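Fibrillarin-like rRNA/tRNA 2'-O-methyltransferase (Methanocaldococcus jannaschii, PDB 1FBN) probably methylates ribose 2'-hydroxyls of rRNA and tRNA, using S-adenosyl-L-methionine as methyl donor and a guide RNA to select the site. Local coordinates at residues I100-E105 / I125-D130. Numbering follows the deposited sequence.
Sequences IVYAIE and IPILGD
Ile127 lies alongside Ile104, both side chains pointing the same way from neighbouring parallel strands. Its CB sits 3.6 Å from Ile104 CD1, and its CG2 flanks that same methyl. CG1 stands anti to the carbonyl carbon (chi1 -61°), and the nearly extended chi2 of 170° sends CD1 back between Ile104 CD1, at 3.8 Å, and Tyr102 CD1, at 3.9 Å. Tyr137 and Val141 add further contacts to this side chain. Truncating Ile104 to alanine is likely to open a gap beside CB, CG2 and CD1 of Ile127, on the side turned to strand 100-105. Further back along the strands, Ile125 runs side by side with Tyr102, its CD1 meeting Tyr102 CE1 obliquely and Ile100 CG2 at 3.5 Å; the same Ile100 methyl stands over one face of the tyrosine ring, toward its rim. The two strands belong to one beta-alpha-beta unit of the Rossmann-like methyltransferase fold, with helix 108-117 as the connection and strand 124-128 at the edge of the seven-stranded sheet. On the sheet face of Ala103 and Glu105, that helix packs through Leu114, Ile110 and Met111. Five backbone bonds zip the pair in parallel register, beginning with Ile125 N to Val101 O at 2.7 Å and nearly straight (167°). Ala103 N then donates to Ile125 O, Ile127 N to Ala103 O, and Glu105 N to Ile127 O. Past the end of strand 124-128, Gly129 N reaches Glu105 O at 2.9 Å from above the carbonyl plane; Leu128 CD1 also approaches this oxygen, at 3.5 Å. The Gly129-Glu105 bond ties Glu105 to the loop carrying Asp130; Glu105 and Asp130 are both predicted to bind S-adenosyl-L-methionine, and Asp130 OD1 is itself hydrogen-bonded to Asn132 N.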
ATOM      1  N   ILE A 100       6.581   4.938  10.582  1.00 21.02           N
ATOM      2  CA  ILE A 100       6.630   3.515  10.920  1.00 19.94           C
ATOM      3  C   ILE A 100       5.617   2.713  10.115  1.00 19.44           C
ATOM      4  O   ILE A 100       4.535   3.200   9.795  1.00 19.75           O
ATOM      5  CB  ILE A 100       6.329   3.280  12.431  1.00 22.78           C
ATOM      6  CG1 ILE A 100       7.424   3.905  13.289  1.00 27.23           C
ATOM      7  CG2 ILE A 100       6.266   1.793  12.747  1.00 20.96           C
ATOM      8  CD1 ILE A 100       7.176   3.775  14.764  1.00 34.96           C
ATOM      9  N   VAL A 101       5.984   1.478   9.791  1.00 18.77           N
ATOM     10  CA  VAL A 101       5.112   0.579   9.053  1.00 19.81           C
ATOM     11  C   VAL A 101       4.980  -0.742   9.808  1.00 20.17           C
ATOM     12  O   VAL A 101       5.957  -1.479   9.956  1.00 19.08           O
ATOM     13  CB  VAL A 101       5.654   0.279   7.644  1.00 19.34           C
ATOM     14  CG1 VAL A 101       4.642  -0.547   6.870  1.00 18.35           C
ATOM     15  CG2 VAL A 101       5.962   1.569   6.913  1.00 19.59           C
ATOM     16  N   TYR A 102       3.786  -1.004  10.332  1.00 18.84           N
ATOM     17  CA  TYR A 102       3.518  -2.248  11.044  1.00 19.56           C
ATOM     18  C   TYR A 102       3.042  -3.250  10.004  1.00 20.82           C
ATOM     19  O   TYR A 102       1.998  -3.050   9.377  1.00 21.51           O
ATOM     20  CB  TYR A 102       2.419  -2.051  12.089  1.00 22.65           C
ATOM     21  CG  TYR A 102       2.737  -1.018  13.142  1.00 23.06           C
ATOM     22  CD1 TYR A 102       3.596  -1.315  14.200  1.00 20.96           C
ATOM     23  CD2 TYR A 102       2.171   0.254  13.084  1.00 19.82           C
ATOM     24  CE1 TYR A 102       3.881  -0.370  15.177  1.00 22.10           C
ATOM     25  CE2 TYR A 102       2.449   1.204  14.051  1.00 22.17           C
ATOM     26  CZ  TYR A 102       3.304   0.889  15.096  1.00 24.70           C
ATOM     27  OH  TYR A 102       3.591   1.841  16.049  1.00 26.28           O
ATOM     28  N   ALA A 103       3.815  -4.311   9.807  1.00 19.05           N
ATOM     29  CA  ALA A 103       3.472  -5.334   8.827  1.00 17.91           C
ATOM     30  C   ALA A 103       2.884  -6.577   9.488  1.00 18.71           C
ATOM     31  O   ALA A 103       3.598  -7.332  10.151  1.00 18.92           O
ATOM     32  CB  ALA A 103       4.703  -5.698   8.007  1.00 17.37           C
ATOM     33  N   ILE A 104       1.585  -6.789   9.290  1.00 17.18           N
ATOM     34  CA  ILE A 104       0.887  -7.937   9.866  1.00 17.76           C
ATOM     35  C   ILE A 104       0.889  -9.125   8.900  1.00 20.17           C
ATOM     36  O   ILE A 104       0.399  -9.015   7.774  1.00 19.93           O
ATOM     37  CB  ILE A 104      -0.594  -7.595  10.208  1.00 17.15           C
ATOM     38  CG1 ILE A 104      -0.685  -6.262  10.965  1.00 17.54           C
ATOM     39  CG2 ILE A 104      -1.237  -8.727  11.008  1.00 13.27           C
ATOM     40  CD1 ILE A 104       0.068  -6.215  12.274  1.00 13.65           C
ATOM     41  N   GLU A 105       1.452 -10.249   9.342  1.00 20.71           N
ATOM     42  CA  GLU A 105       1.500 -11.471   8.534  1.00 20.32           C
ATOM     43  C   GLU A 105       1.129 -12.678   9.393  1.00 22.54           C
ATOM     44  O   GLU A 105       1.589 -12.801  10.530  1.00 20.89           O
ATOM     45  CB  GLU A 105       2.891 -11.686   7.919  1.00 20.44           C
ATOM     46  CG  GLU A 105       3.380 -10.580   6.986  1.00 20.20           C
ATOM     47  CD  GLU A 105       2.460 -10.326   5.800  1.00 24.10           C
ATOM     48  OE1 GLU A 105       1.626 -11.193   5.464  1.00 26.07           O
ATOM     49  OE2 GLU A 105       2.570  -9.240   5.195  1.00 25.15           O
ATOM     50  N   ILE A 125       8.022  -2.662  11.153  1.00 25.32           N
ATOM     51  CA  ILE A 125       7.864  -3.486  12.347  1.00 25.68           C
ATOM     52  C   ILE A 125       6.971  -4.696  12.079  1.00 25.07           C
ATOM     53  O   ILE A 125       5.757  -4.566  11.926  1.00 23.58           O
ATOM     54  CB  ILE A 125       7.310  -2.643  13.516  1.00 24.43           C
ATOM     55  CG1 ILE A 125       8.331  -1.568  13.886  1.00 24.68           C
ATOM     56  CG2 ILE A 125       6.999  -3.519  14.720  1.00 23.66           C
ATOM     57  CD1 ILE A 125       7.821  -0.580  14.872  1.00 30.60           C
ATOM     58  N   PRO A 126       7.581  -5.890  11.996  1.00 27.20           N
ATOM     59  CA  PRO A 126       6.887  -7.154  11.743  1.00 25.50           C
ATOM     60  C   PRO A 126       6.075  -7.600  12.942  1.00 24.16           C
ATOM     61  O   PRO A 126       6.535  -7.519  14.081  1.00 24.35           O
ATOM     62  CB  PRO A 126       8.039  -8.119  11.488  1.00 27.94           C
ATOM     63  CG  PRO A 126       9.100  -7.610  12.404  1.00 28.80           C
ATOM     64  CD  PRO A 126       9.029  -6.118  12.163  1.00 29.81           C
ATOM     65  N   ILE A 127       4.855  -8.051  12.677  1.00 22.12           N
ATOM     66  CA  ILE A 127       3.960  -8.533  13.719  1.00 20.67           C
ATOM     67  C   ILE A 127       3.253  -9.786  13.217  1.00 21.47           C
ATOM     68  O   ILE A 127       2.457  -9.719  12.279  1.00 20.78           O
ATOM     69  CB  ILE A 127       2.902  -7.471  14.096  1.00 21.70           C
ATOM     70  CG1 ILE A 127       3.592  -6.213  14.636  1.00 21.39           C
ATOM     71  CG2 ILE A 127       1.922  -8.041  15.121  1.00 20.97           C
ATOM     72  CD1 ILE A 127       2.672  -5.028  14.803  1.00 22.21           C
ATOM     73  N   LEU A 128       3.588 -10.933  13.803  1.00 21.58           N
ATOM     74  CA  LEU A 128       2.962 -12.194  13.414  1.00 21.76           C
ATOM     75  C   LEU A 128       1.559 -12.178  14.009  1.00 22.58           C
ATOM     76  O   LEU A 128       1.401 -12.196  15.227  1.00 26.57           O
ATOM     77  CB  LEU A 128       3.760 -13.383  13.964  1.00 21.07           C
ATOM     78  CG  LEU A 128       3.495 -14.747  13.316  1.00 24.12           C
ATOM     79  CD1 LEU A 128       4.113 -14.783  11.934  1.00 22.27           C
ATOM     80  CD2 LEU A 128       4.079 -15.859  14.175  1.00 25.41           C
ATOM     81  N   GLY A 129       0.544 -12.087  13.158  1.00 21.34           N
ATOM     82  CA  GLY A 129      -0.814 -12.052  13.662  1.00 20.20           C
ATOM     83  C   GLY A 129      -1.879 -12.306  12.623  1.00 20.73           C
ATOM     84  O   GLY A 129      -1.592 -12.554  11.453  1.00 22.65           O
ATOM     85  N   ASP A 130      -3.125 -12.261  13.076  1.00 20.99           N
ATOM     86  CA  ASP A 130      -4.291 -12.481  12.234  1.00 22.21           C
ATOM     87  C   ASP A 130      -5.015 -11.146  12.168  1.00 22.21           C
ATOM     88  O   ASP A 130      -5.483 -10.644  13.188  1.00 22.42           O
ATOM     89  CB  ASP A 130      -5.183 -13.551  12.885  1.00 24.73           C
ATOM     90  CG  ASP A 130      -6.413 -13.907  12.055  1.00 28.13           C
ATOM     91  OD1 ASP A 130      -6.760 -13.179  11.099  1.00 28.56           O
ATOM     92  OD2 ASP A 130      -7.054 -14.929  12.386  1.00 27.55           O
TER